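Local coordinates for nucleosome assembly protein (Plasmodium falciparum, PDB 5X7V) that binds histones and, as a member of the nucleosome assembly protein family, probably serves as a chaperone that helps deliver them to nucleosomes, at residues P60-I65 with P153-F158; I70-H75 with E103-L108; G89-T94 with K112-D117; V124-I129 with E159-D164. All coordinates share one frame; numbering follows the deposited sequence.

Contact 1: P60-I65 with P153-F158; sequences PALSDI and PKWSIF
I65 sets its CG2 methyl obliquely against the pyrrole part of the W155 indole, 3.6 Å from NE1 and 3.8 Å from CE2. W155 holds CG between its own backbone N and carbonyl carbon (chi1 62°), which turns the indole from its backbone toward 60-65. L62 meets the same ring at the edge and in its plane: CD2 is 3.5 Å from CZ2 of W155. The other branch of L62 is used too, CD1 lying 4.0 Å from CD1 of I157, the two side chains meeting at about a right angle. Branched aliphatic residues suit this place because separate methyls can touch separate partners.

The backbones contribute a CA-H...O contact, with CA of I65 3.4 Å from O of W155. Nearer the surface, the methylene stem of K154 runs past the backbone of D64 and I65; its amine stays 5.8 Å from OD1 of D64, too far for a salt bridge, though the opposite charges may attract weakly. D69 binds S156 OG and the backbone N of I157, while V172 and L175 of helix 172-180 add to the apolar cluster. This is loop-to-loop packing beside helix 172-180 in the globular NAP domain.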
loop_
_atom_site.group_PDB
_atom_site.type_symbol
_atom_site.label_atom_id
_atom_site.label_comp_id
_atom_site.label_asym_id
_atom_site.label_seq_id
_atom_site.Cartn_x
_atom_site.Cartn_y
_atom_site.Cartn_z
ATOM N N PRO A 60 15.889 -4.419 6.838
ATOM C CA PRO A 60 15.926 -5.876 7.024
ATOM C C PRO A 60 16.164 -6.694 5.746
ATOM O O PRO A 60 17.000 -7.601 5.746
ATOM C CB PRO A 60 14.553 -6.162 7.620
ATOM C CG PRO A 60 14.277 -4.963 8.471
ATOM C CD PRO A 60 14.982 -3.777 7.816
ATOM N N ALA A 61 15.478 -6.358 4.659
ATOM C CA ALA A 61 15.567 -7.180 3.442
ATOM C C ALA A 61 16.882 -7.005 2.696
ATOM O O ALA A 61 17.148 -7.717 1.716
ATOM C CB ALA A 61 14.404 -6.876 2.507
ATOM N N LEU A 62 17.700 -6.059 3.139
ATOM C CA LEU A 62 18.926 -5.762 2.424
ATOM C C LEU A 62 20.108 -5.952 3.322
ATOM O O LEU A 62 21.244 -5.806 2.891
ATOM C CB LEU A 62 18.921 -4.335 1.882
ATOM C CG LEU A 62 17.810 -3.979 0.898
ATOM C CD1 LEU A 62 18.085 -2.601 0.310
ATOM C CD2 LEU A 62 17.699 -5.038 -0.165
ATOM N N SER A 63 19.845 -6.268 4.580
ATOM C CA SER A 63 20.902 -6.280 5.585
ATOM C C SER A 63 21.949 -7.364 5.307
ATOM O O SER A 63 23.119 -7.218 5.681
ATOM C CB SER A 63 20.302 -6.483 6.965
ATOM O OG SER A 63 19.688 -7.759 7.017
ATOM N N ASP A 64 21.531 -8.443 4.646
ATOM C CA ASP A 64 22.428 -9.568 4.418
ATOM C C ASP A 64 22.891 -9.617 2.974
ATOM O O ASP A 64 22.753 -10.627 2.287
ATOM C CB ASP A 64 21.768 -10.888 4.833
ATOM C CG ASP A 64 22.176 -11.320 6.259
ATOM O OD1 ASP A 64 22.440 -10.431 7.121
ATOM O OD2 ASP A 64 22.260 -12.548 6.515
ATOM N N ILE A 65 23.447 -8.493 2.535
ATOM C CA ILE A 65 24.148 -8.383 1.258
ATOM C C ILE A 65 25.652 -8.525 1.483
ATOM O O ILE A 65 26.161 -8.256 2.574
ATOM C CB ILE A 65 23.856 -7.042 0.565
ATOM C CG1 ILE A 65 24.139 -5.886 1.526
ATOM C CG2 ILE A 65 22.423 -7.003 0.045
ATOM C CD1 ILE A 65 23.851 -4.549 0.952
ATOM N N PRO A 153 24.014 -17.008 4.327
ATOM C CA PRO A 153 23.285 -16.780 3.070
ATOM C C PRO A 153 23.423 -15.330 2.608
ATOM O O PRO A 153 23.318 -14.424 3.454
ATOM C CB PRO A 153 21.820 -17.095 3.443
ATOM C CG PRO A 153 21.774 -17.040 5.033
ATOM C CD PRO A 153 23.186 -16.692 5.511
ATOM N N LYS A 154 23.672 -15.096 1.316
ATOM C CA LYS A 154 23.730 -13.718 0.804
ATOM C C LYS A 154 23.656 -13.580 -0.721
ATOM O O LYS A 154 23.910 -14.531 -1.476
ATOM C CB LYS A 154 25.003 -12.997 1.308
ATOM C CG LYS A 154 25.085 -12.714 2.816
ATOM C CD LYS A 154 26.385 -12.034 3.147
ATOM C CE LYS A 154 26.465 -11.726 4.640
ATOM N NZ LYS A 154 27.769 -11.068 4.999
ATOM N N TRP A 155 23.319 -12.367 -1.155
ATOM C CA TRP A 155 23.205 -12.008 -2.566
ATOM C C TRP A 155 23.850 -10.654 -2.725
ATOM O O TRP A 155 24.208 -10.030 -1.718
ATOM C CB TRP A 155 21.744 -11.940 -2.990
ATOM C CG TRP A 155 20.996 -10.879 -2.213
ATOM C CD1 TRP A 155 20.882 -10.790 -0.852
ATOM C CD2 TRP A 155 20.283 -9.759 -2.745
ATOM N NE1 TRP A 155 20.138 -9.694 -0.509
ATOM C CE2 TRP A 155 19.755 -9.041 -1.652
ATOM C CE3 TRP A 155 20.037 -9.291 -4.040
ATOM C CZ2 TRP A 155 19.002 -7.883 -1.807
ATOM C CZ3 TRP A 155 19.277 -8.143 -4.199
ATOM C CH2 TRP A 155 18.771 -7.449 -3.085
ATOM N N SER A 156 23.968 -10.171 -3.959
ATOM C CA SER A 156 24.467 -8.807 -4.186
ATOM C C SER A 156 23.363 -7.850 -4.646
ATOM O O SER A 156 22.670 -8.109 -5.626
ATOM C CB SER A 156 25.587 -8.822 -5.215
ATOM O OG SER A 156 26.014 -7.519 -5.539
ATOM N N ILE A 157 23.203 -6.737 -3.938
ATOM C CA ILE A 157 22.213 -5.722 -4.298
ATOM C C ILE A 157 22.273 -5.327 -5.775
ATOM O O ILE A 157 21.257 -5.011 -6.375
ATOM C CB ILE A 157 22.381 -4.456 -3.435
ATOM C CG1 ILE A 157 21.146 -3.561 -3.540
ATOM C CG2 ILE A 157 23.652 -3.704 -3.801
ATOM C CD1 ILE A 157 20.991 -2.589 -2.376
ATOM N N PHE A 158 23.456 -5.381 -6.366
ATOM C CA PHE A 158 23.632 -5.008 -7.748
ATOM C C PHE A 158 23.102 -6.066 -8.687
ATOM O O PHE A 158 23.075 -5.844 -9.893
ATOM C CB PHE A 158 25.092 -4.745 -8.049
ATOM C CG PHE A 158 25.627 -3.553 -7.353
ATOM C CD1 PHE A 158 25.292 -2.291 -7.789
ATOM C CD2 PHE A 158 26.469 -3.685 -6.262
ATOM C CE1 PHE A 158 25.762 -1.186 -7.153
ATOM C CE2 PHE A 158 26.951 -2.584 -5.629
ATOM C CZ PHE A 158 26.590 -1.324 -6.082
#

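Contact 2: I70-H75 with E103-L108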
loop_
_atom_site.group_PDB
_atom_site.type_symbol
_atom_site.label_atom_id
_atom_site.label_comp_id
_atom_site.label_asym_id
_atom_site.label_seq_id
_atom_site.Cartn_x
_atom_site.Cartn_y
_atom_site.Cartn_z
ATOM N N ILE A 70 29.312 -2.993 -0.266
ATOM C CA ILE A 70 29.443 -1.761 0.489
ATOM C C ILE A 70 30.533 -0.925 -0.116
ATOM O O ILE A 70 30.451 0.305 -0.104
ATOM C CB ILE A 70 29.753 -2.022 1.974
ATOM C CG1 ILE A 70 28.679 -2.901 2.599
ATOM C CG2 ILE A 70 29.832 -0.729 2.755
ATOM C CD1 ILE A 70 28.914 -3.141 4.055
ATOM N N ASP A 71 31.543 -1.594 -0.663
ATOM C CA ASP A 71 32.699 -0.906 -1.258
ATOM C C ASP A 71 32.296 0.029 -2.382
ATOM O O ASP A 71 32.796 1.143 -2.470
ATOM C CB ASP A 71 33.738 -1.910 -1.780
ATOM C CG ASP A 71 34.669 -2.404 -0.692
ATOM O OD1 ASP A 71 35.050 -1.565 0.164
ATOM O OD2 ASP A 71 35.010 -3.618 -0.689
ATOM N N ILE A 72 31.387 -0.436 -3.231
ATOM C CA ILE A 72 30.827 0.381 -4.305
ATOM C C ILE A 72 29.780 1.368 -3.760
ATOM O O ILE A 72 29.878 2.572 -3.980
ATOM C CB ILE A 72 30.184 -0.503 -5.407
ATOM C CG1 ILE A 72 31.218 -1.452 -6.037
ATOM C CG2 ILE A 72 29.595 0.371 -6.498
ATOM C CD1 ILE A 72 31.196 -2.854 -5.515
ATOM N N LEU A 73 28.813 0.850 -3.007
ATOM C CA LEU A 73 27.775 1.682 -2.400
ATOM C C LEU A 73 28.322 2.862 -1.610
ATOM O O LEU A 73 27.660 3.899 -1.508
ATOM C CB LEU A 73 26.862 0.854 -1.482
ATOM C CG LEU A 73 25.812 -0.085 -2.108
ATOM C CD1 LEU A 73 24.982 -0.774 -1.032
ATOM C CD2 LEU A 73 24.923 0.615 -3.104
ATOM N N ASN A 74 29.522 2.714 -1.056
ATOM C CA ASN A 74 30.176 3.809 -0.331
ATOM C C ASN A 74 30.512 5.023 -1.196
ATOM O O ASN A 74 30.997 6.033 -0.700
ATOM C CB ASN A 74 31.443 3.295 0.334
ATOM C CG ASN A 74 31.219 2.898 1.780
ATOM O OD1 ASN A 74 30.362 3.472 2.461
ATOM N ND2 ASN A 74 32.001 1.929 2.263
ATOM N N HIS A 75 30.258 4.898 -2.499
ATOM C CA HIS A 75 30.470 5.972 -3.472
ATOM C C HIS A 75 29.164 6.268 -4.210
ATOM O O HIS A 75 29.152 6.906 -5.252
ATOM C CB HIS A 75 31.584 5.599 -4.458
ATOM C CG HIS A 75 32.838 5.124 -3.789
ATOM N ND1 HIS A 75 33.817 5.982 -3.339
ATOM C CD2 HIS A 75 33.244 3.878 -3.450
ATOM C CE1 HIS A 75 34.787 5.282 -2.771
ATOM N NE2 HIS A 75 34.462 4.006 -2.823
ATOM N N GLU A 103 36.900 2.396 -10.066
ATOM C CA GLU A 103 37.767 1.278 -9.744
ATOM C C GLU A 103 37.052 -0.039 -10.005
ATOM O O GLU A 103 37.686 -1.044 -10.320
ATOM C CB GLU A 103 38.223 1.322 -8.291
ATOM C CG GLU A 103 39.291 0.269 -7.994
ATOM C CD GLU A 103 39.636 0.109 -6.527
ATOM O OE1 GLU A 103 40.107 1.073 -5.885
ATOM O OE2 GLU A 103 39.446 -1.018 -6.022
ATOM N N PHE A 104 35.725 -0.025 -9.878
ATOM C CA PHE A 104 34.931 -1.255 -9.864
ATOM C C PHE A 104 34.029 -1.465 -11.081
ATOM O O PHE A 104 33.643 -2.602 -11.375
ATOM C CB PHE A 104 34.034 -1.317 -8.622
ATOM C CG PHE A 104 34.727 -0.983 -7.336
ATOM C CD1 PHE A 104 34.767 0.331 -6.873
ATOM C CD2 PHE A 104 35.300 -1.985 -6.559
ATOM C CE1 PHE A 104 35.386 0.637 -5.684
ATOM C CE2 PHE A 104 35.917 -1.679 -5.362
ATOM C CZ PHE A 104 35.963 -0.363 -4.929
ATOM N N MET A 105 33.671 -0.383 -11.770
ATOM C CA MET A 105 32.585 -0.458 -12.742
ATOM C C MET A 105 32.484 0.758 -13.659
ATOM O O MET A 105 33.212 1.752 -13.507
ATOM C CB MET A 105 31.265 -0.635 -12.006
ATOM C CG MET A 105 30.899 0.597 -11.247
ATOM S SD MET A 105 29.280 0.564 -10.410
ATOM C CE MET A 105 28.202 0.719 -11.814
ATOM N N GLU A 106 31.552 0.622 -14.605
ATOM C CA GLU A 106 31.183 1.603 -15.620
ATOM C C GLU A 106 29.795 1.199 -16.116
ATOM O O GLU A 106 29.510 0.003 -16.253
ATOM C CB GLU A 106 32.176 1.601 -16.782
ATOM C CG GLU A 106 32.336 2.921 -17.508
ATOM C CD GLU A 106 33.241 3.889 -16.761
ATOM N N PRO A 107 28.922 2.179 -16.394
ATOM C CA PRO A 107 29.091 3.610 -16.185
ATOM C C PRO A 107 28.736 3.975 -14.741
ATOM O O PRO A 107 28.396 3.084 -13.959
ATOM C CB PRO A 107 28.114 4.215 -17.180
ATOM C CG PRO A 107 27.033 3.240 -17.229
ATOM C CD PRO A 107 27.641 1.887 -17.056
ATOM N N LEU A 108 28.826 5.258 -14.396
ATOM C CA LEU A 108 28.704 5.681 -13.010
ATOM C C LEU A 108 27.269 6.015 -12.703
ATOM O O LEU A 108 26.907 6.222 -11.540
ATOM C CB LEU A 108 29.603 6.881 -12.723
ATOM C CG LEU A 108 31.093 6.587 -12.819
ATOM C CD1 LEU A 108 31.900 7.845 -12.600
ATOM C CD2 LEU A 108 31.469 5.532 -11.829
#
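CG1 of I72 and CG of F104 both sit beside the backbone N, opposite the carbonyl carbon (chi1 -60° and -47°), and from the helix and the loop respectively this brings CG1 of I72 over one face of the F104 ring. CG1 stands 4.2 Å from the ring centroid and 28° off the ring normal, a CH-pi contact displaced toward the root of the ring, where CG of F104 is 3.8 Å away. The second branch of I72 takes another partner: CG2 lies 3.9 Å from SD of M105. A beta-branched residue fits here, since its two branches reach different partners, CG1 the F104 ring and CG2 the M105 sulfur; the flexible thioether of M105, bent at chi3, can bring its sulfur to that methyl.

Toward the far end of the ring, CB of D71 comes within 4.2 Å of CZ of F104, so this exposed aspartate contributes its methylene. H75 approaches more loosely and obliquely, CD2 lying 4.5 Å from CE1 of F104.

Bonds to other parts of the chain hold the loop: F104 pairs through its backbone with K132, and E103 forms a salt bridge with K135. F97 and F158 extend the apolar cluster around I72. The arrangement is a short helix packed against the connection between strands 91-97 and 109-116, at one end of the NAP domain's antiparallel sheet.

Contact 3: G89-T94 with K112-D117; sequences GSYKIT and KHVTFD
Y91 and V114 exchange two backbone hydrogen bonds: V114 N gives to Y91 O at 2.8 Å, and Y91 N gives to V114 O at 3.2 Å. I93 and K112 repeat the exchange, I93 N to K112 O and K112 N to I93 O both being 3.0 Å. Between these hydrogen-bonded pairs sits the non-hydrogen-bonded pair K92 and H113, where CA of K92 makes a CA-H...O contact with O of K112.

On the K92 and H113 face, CG of K92 lies 3.6 Å from CB of H113, so the lysine's aliphatic stem does the touching. The imidazole has its polar partner on the next strand, ND1 bonding to E125.

The other face carries Y91, I93, K112 and V114. With CG of Y91 between its backbone N and carbonyl carbon (chi1 67°), the tyrosine ring lies alongside V114, whose CB stands over one ring face. F116 meets Y91 edge against edge, CE1 of Y91 being 4.0 Å from CE2 of F116. I176, E174 and R177 of helix 172-180 lie against this face, and K112 reaches W160, donating to its carbonyl and lying against its ring as a cation-pi pair.

Just before the strand, G89 adopts a positive phi (87°), which glycine accommodates readily, and S90 OG bonds to D86. Here two central strands of the four-stranded antiparallel NAP sheet form a beta hairpin, one face of it backed by a helix.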
loop_
_atom_site.group_PDB
_atom_site.type_symbol
_atom_site.label_atom_id
_atom_site.label_comp_id
_atom_site.label_asym_id
_atom_site.label_seq_id
_atom_site.Cartn_x
_atom_site.Cartn_y
_atom_site.Cartn_z
ATOM N N GLY A 89 1.427 2.780 -11.287
ATOM C CA GLY A 89 2.482 2.377 -10.380
ATOM C C GLY A 89 3.806 2.308 -11.094
ATOM O O GLY A 89 4.576 1.412 -10.865
ATOM N N SER A 90 4.079 3.247 -11.980
ATOM C CA SER A 90 5.330 3.190 -12.718
ATOM C C SER A 90 6.393 4.039 -12.037
ATOM O O SER A 90 6.053 5.052 -11.418
ATOM C CB SER A 90 5.132 3.654 -14.164
ATOM O OG SER A 90 4.437 2.699 -14.934
ATOM N N TYR A 91 7.664 3.630 -12.153
ATOM C CA TYR A 91 8.784 4.400 -11.594
ATOM C C TYR A 91 10.171 4.099 -12.186
ATOM O O TYR A 91 10.405 3.062 -12.815
ATOM C CB TYR A 91 8.855 4.182 -10.101
ATOM C CG TYR A 91 9.229 2.769 -9.709
ATOM C CD1 TYR A 91 8.289 1.750 -9.717
ATOM C CD2 TYR A 91 10.518 2.463 -9.296
ATOM C CE1 TYR A 91 8.625 0.464 -9.333
ATOM C CE2 TYR A 91 10.861 1.180 -8.912
ATOM C CZ TYR A 91 9.909 0.185 -8.933
ATOM O OH TYR A 91 10.258 -1.092 -8.548
ATOM N N LYS A 92 11.090 5.021 -11.927
ATOM C CA LYS A 92 12.449 4.968 -12.441
ATOM C C LYS A 92 13.440 5.321 -11.318
ATOM O O LYS A 92 13.403 6.425 -10.764
ATOM C CB LYS A 92 12.596 5.932 -13.616
ATOM C CG LYS A 92 13.787 5.673 -14.495
ATOM C CD LYS A 92 14.435 6.967 -14.947
ATOM C CE LYS A 92 13.498 7.827 -15.770
ATOM N NZ LYS A 92 13.392 7.340 -17.204
ATOM N N ILE A 93 14.323 4.393 -10.968
ATOM C CA ILE A 93 15.306 4.677 -9.932
ATOM C C ILE A 93 16.699 4.809 -10.544
ATOM O O ILE A 93 17.084 4.031 -11.414
ATOM C CB ILE A 93 15.307 3.605 -8.849
ATOM C CG1 ILE A 93 13.968 3.573 -8.123
ATOM C CG2 ILE A 93 16.365 3.880 -7.840
ATOM C CD1 ILE A 93 13.879 2.464 -7.114
ATOM N N THR A 94 17.440 5.809 -10.075
ATOM C CA THR A 94 18.686 6.236 -10.683
ATOM C C THR A 94 19.806 6.303 -9.634
ATOM O O THR A 94 19.720 7.046 -8.662
ATOM C CB THR A 94 18.490 7.614 -11.380
ATOM O OG1 THR A 94 17.478 7.505 -12.388
ATOM C CG2 THR A 94 19.777 8.127 -12.011
ATOM N N LYS A 112 17.205 2.049 -13.686
ATOM C CA LYS A 112 16.243 0.996 -13.955
ATOM C C LYS A 112 14.844 1.588 -13.961
ATOM O O LYS A 112 14.385 2.141 -12.965
ATOM C CB LYS A 112 16.352 -0.128 -12.939
ATOM C CG LYS A 112 15.547 -1.333 -13.314
ATOM C CD LYS A 112 15.746 -2.419 -12.290
ATOM C CE LYS A 112 15.013 -3.666 -12.720
ATOM N NZ LYS A 112 15.362 -4.843 -11.902
ATOM N N HIS A 113 14.191 1.481 -15.110
ATOM C CA HIS A 113 12.879 2.049 -15.349
ATOM C C HIS A 113 11.891 0.884 -15.458
ATOM O O HIS A 113 12.099 -0.053 -16.220
ATOM C CB HIS A 113 12.927 2.929 -16.608
ATOM C CG HIS A 113 11.619 3.539 -16.995
ATOM N ND1 HIS A 113 11.495 4.423 -18.048
ATOM C CD2 HIS A 113 10.374 3.380 -16.489
ATOM C CE1 HIS A 113 10.231 4.787 -18.166
ATOM N NE2 HIS A 113 9.528 4.164 -17.233
ATOM N N VAL A 114 10.820 0.954 -14.678
ATOM C CA VAL A 114 9.893 -0.161 -14.502
ATOM C C VAL A 114 8.428 0.197 -14.773
ATOM O O VAL A 114 7.968 1.266 -14.358
ATOM C CB VAL A 114 10.011 -0.698 -13.060
ATOM C CG1 VAL A 114 8.984 -1.764 -12.789
ATOM C CG2 VAL A 114 11.425 -1.192 -12.806
ATOM N N THR A 115 7.691 -0.686 -15.449
ATOM C CA THR A 115 6.239 -0.526 -15.505
ATOM C C THR A 115 5.539 -1.759 -14.992
ATOM O O THR A 115 6.183 -2.722 -14.601
ATOM C CB THR A 115 5.714 -0.243 -16.928
ATOM O OG1 THR A 115 5.998 -1.359 -17.777
ATOM C CG2 THR A 115 6.357 1.013 -17.492
ATOM N N PHE A 116 4.208 -1.695 -14.990
ATOM C CA PHE A 116 3.320 -2.822 -14.662
ATOM C C PHE A 116 2.169 -2.898 -15.676
ATOM O O PHE A 116 1.707 -1.859 -16.188
ATOM C CB PHE A 116 2.756 -2.695 -13.235
ATOM C CG PHE A 116 3.809 -2.612 -12.173
ATOM C CD1 PHE A 116 4.226 -3.747 -11.504
ATOM C CD2 PHE A 116 4.405 -1.402 -11.855
ATOM C CE1 PHE A 116 5.221 -3.671 -10.523
ATOM C CE2 PHE A 116 5.406 -1.330 -10.885
ATOM C CZ PHE A 116 5.807 -2.454 -10.218
ATOM N N ASP A 117 1.796 -4.140 -15.989
ATOM C CA ASP A 117 0.741 -4.467 -16.937
ATOM C C ASP A 117 -0.438 -5.113 -16.220
ATOM O O ASP A 117 -1.421 -4.432 -15.927
ATOM C CB ASP A 117 1.271 -5.401 -18.027
ATOM C CG ASP A 117 0.756 -5.037 -19.406
ATOM O OD1 ASP A 117 -0.378 -4.521 -19.502
ATOM O OD2 ASP A 117 1.484 -5.268 -20.394
#

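Contact 4: V124-I129 with E159-D164; sequences VECTRI and EWFTTD
Strand 121-126, an edge strand of the NAP domain's sheet within this chain, meets the loop leading to helix 172-180 where C126 and I129 grip F161, the centre of an inverse gamma turn. C126 directs SG away from its backbone N (chi1 -158°), placing the sulfur 3.6 Å from the carbonyl carbon of F161 and 4.1 Å from its CB, near the plane of the phenyl ring and at its edge. I129, beyond the end of the strand, supplies CD1, which lies 3.8 Å from CB and 4.0 Å from CD2 of F161 and approaches the ring obliquely. A small, soft thiol fits close to the backbone of the turn, whereas the longer isoleucine reaches the root of the ring.

Farther along, T163 comes only loosely near C126. T162 OG1 accepts from the backbone N of D164 at 2.8 Å, an ST turn that helps shape the loop at T162-D164. On the strand side, V124 and E125 both face H113 in a classic beta bulge.

F95 meets the F161 ring edge-to-face, and L110 packs on it as well. K112 donates to the carbonyl oxygen of T162. Between the segments themselves the contact rests on van der Waals contact among mostly partly exposed side chains, with T127 OG1 satisfied by V111 N outside the contact; it probably adds modest apolar adhesion at the surface.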
loop_
_atom_site.group_PDB
_atom_site.type_symbol
_atom_site.label_atom_id
_atom_site.label_comp_id
_atom_site.label_asym_id
_atom_site.label_seq_id
_atom_site.Cartn_x
_atom_site.Cartn_y
_atom_site.Cartn_z
ATOM N N VAL A 124 11.431 -1.809 -18.421
ATOM C CA VAL A 124 11.510 -1.050 -19.667
ATOM C C VAL A 124 12.947 -0.604 -19.968
ATOM O O VAL A 124 13.376 -0.590 -21.122
ATOM C CB VAL A 124 10.588 0.191 -19.587
ATOM C CG1 VAL A 124 10.744 1.087 -20.804
ATOM C CG2 VAL A 124 9.170 -0.255 -19.408
ATOM N N GLU A 125 13.685 -0.229 -18.929
ATOM C CA GLU A 125 15.071 0.177 -19.105
ATOM C C GLU A 125 15.967 -0.440 -18.040
ATOM O O GLU A 125 15.533 -0.663 -16.911
ATOM C CB GLU A 125 15.182 1.709 -19.082
ATOM C CG GLU A 125 14.524 2.389 -20.321
ATOM C CD GLU A 125 14.589 3.924 -20.318
ATOM O OE1 GLU A 125 15.715 4.472 -20.247
ATOM O OE2 GLU A 125 13.517 4.575 -20.416
ATOM N N CYS A 126 17.210 -0.747 -18.399
ATOM C CA CYS A 126 18.187 -1.137 -17.377
ATOM C C CYS A 126 19.644 -1.056 -17.796
ATOM O O CYS A 126 20.038 -1.582 -18.819
ATOM C CB CYS A 126 17.921 -2.543 -16.885
ATOM S SG CYS A 126 18.670 -2.696 -15.307
ATOM N N THR A 127 20.450 -0.404 -16.980
ATOM C CA THR A 127 21.851 -0.262 -17.298
ATOM C C THR A 127 22.584 -1.587 -17.158
ATOM O O THR A 127 22.463 -2.267 -16.151
ATOM C CB THR A 127 22.521 0.803 -16.408
ATOM O OG1 THR A 127 21.978 2.100 -16.709
ATOM C CG2 THR A 127 24.026 0.818 -16.642
ATOM N N ARG A 128 23.451 -1.857 -18.115
ATOM C CA ARG A 128 24.286 -3.026 -18.070
ATOM C C ARG A 128 25.539 -2.571 -17.368
ATOM O O ARG A 128 26.252 -1.731 -17.866
ATOM C CB ARG A 128 24.636 -3.461 -19.479
ATOM C CG ARG A 128 24.496 -4.941 -19.760
ATOM C CD ARG A 128 24.300 -5.199 -21.239
ATOM N NE ARG A 128 23.153 -6.065 -21.485
ATOM N N ILE A 129 25.775 -3.086 -16.177
ATOM C CA ILE A 129 26.963 -2.757 -15.440
ATOM C C ILE A 129 28.115 -3.539 -16.032
ATOM O O ILE A 129 28.028 -4.752 -16.258
ATOM C CB ILE A 129 26.807 -3.088 -13.955
ATOM C CG1 ILE A 129 25.544 -2.458 -13.394
ATOM C CG2 ILE A 129 28.006 -2.602 -13.172
ATOM C CD1 ILE A 129 25.109 -3.094 -12.139
ATOM N N GLU A 159 22.669 -7.205 -8.145
ATOM C CA GLU A 159 21.917 -8.185 -8.935
ATOM C C GLU A 159 20.528 -7.674 -9.298
ATOM O O GLU A 159 19.830 -8.278 -10.117
ATOM C CB GLU A 159 21.771 -9.510 -8.194
ATOM C CG GLU A 159 23.070 -10.206 -7.932
ATOM C CD GLU A 159 22.855 -11.619 -7.478
ATOM O OE1 GLU A 159 22.268 -12.389 -8.278
ATOM O OE2 GLU A 159 23.256 -11.952 -6.335
ATOM N N TRP A 160 20.124 -6.575 -8.665
ATOM C CA TRP A 160 18.834 -5.978 -8.929
ATOM C C TRP A 160 18.804 -5.302 -10.300
ATOM O O TRP A 160 17.732 -5.068 -10.858
ATOM C CB TRP A 160 18.464 -4.982 -7.829
ATOM C CG TRP A 160 17.126 -4.365 -8.100
ATOM C CD1 TRP A 160 15.923 -5.004 -8.113
ATOM C CD2 TRP A 160 16.859 -3.002 -8.427
ATOM N NE1 TRP A 160 14.923 -4.126 -8.426
ATOM C CE2 TRP A 160 15.471 -2.887 -8.624
ATOM C CE3 TRP A 160 17.656 -1.867 -8.568
ATOM C CZ2 TRP A 160 14.864 -1.682 -8.967
ATOM C CZ3 TRP A 160 17.044 -0.664 -8.901
ATOM C CH2 TRP A 160 15.666 -0.584 -9.093
ATOM N N PHE A 161 19.978 -5.014 -10.858
ATOM C CA PHE A 161 20.060 -4.389 -12.175
ATOM C C PHE A 161 20.044 -5.403 -13.329
ATOM O O PHE A 161 20.956 -5.455 -14.159
ATOM C CB PHE A 161 21.295 -3.511 -12.246
ATOM C CG PHE A 161 21.227 -2.334 -11.331
ATOM C CD1 PHE A 161 20.609 -1.145 -11.748
ATOM C CD2 PHE A 161 21.755 -2.408 -10.038
ATOM C CE1 PHE A 161 20.526 -0.051 -10.901
ATOM C CE2 PHE A 161 21.672 -1.314 -9.179
ATOM C CZ PHE A 161 21.051 -0.139 -9.609
ATOM N N THR A 162 18.974 -6.193 -13.365
ATOM C CA THR A 162 18.660 -7.058 -14.496
ATOM C C THR A 162 17.287 -6.759 -15.141
ATOM O O THR A 162 16.485 -5.957 -14.627
ATOM C CB THR A 162 18.685 -8.530 -14.090
ATOM O OG1 THR A 162 18.230 -9.327 -15.190
ATOM C CG2 THR A 162 17.787 -8.767 -12.883
ATOM N N THR A 163 17.053 -7.401 -16.287
ATOM C CA THR A 163 15.782 -7.327 -16.997
ATOM C C THR A 163 14.954 -8.500 -16.537
ATOM O O THR A 163 13.724 -8.466 -16.548
ATOM C CB THR A 163 15.955 -7.385 -18.529
ATOM O OG1 THR A 163 16.713 -6.263 -18.971
ATOM C CG2 THR A 163 14.616 -7.364 -19.243
ATOM N N ASP A 164 15.647 -9.551 -16.127
ATOM C CA ASP A 164 14.987 -10.788 -15.763
ATOM C C ASP A 164 14.136 -10.546 -14.532
ATOM O O ASP A 164 14.293 -9.541 -13.855
ATOM C CB ASP A 164 16.014 -11.907 -15.535
ATOM C CG ASP A 164 16.851 -12.194 -16.770
ATOM O OD1 ASP A 164 16.348 -11.980 -17.898
ATOM O OD2 ASP A 164 18.009 -12.633 -16.607
#

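In the fold
Contact 3 lies nearest the middle of the chain and is the one built on paired backbone hydrogen bonds, as suits neighbouring strands of a sheet. Contacts 1, 2 and 4 lie farther out and join loops, a short helix or a strand end through apolar side chains; contact 4 is the most superficial. Strand 109-116 ties contact 3 to contact 4, through H113 O with V124 N. Contacts 1 and 2 meet where F158 packs on I72 and L73, and M105 of contact 2 touches I129 of contact 4. Contact 2 and contact 3 are both nested inside the chain loop closed by contact 1.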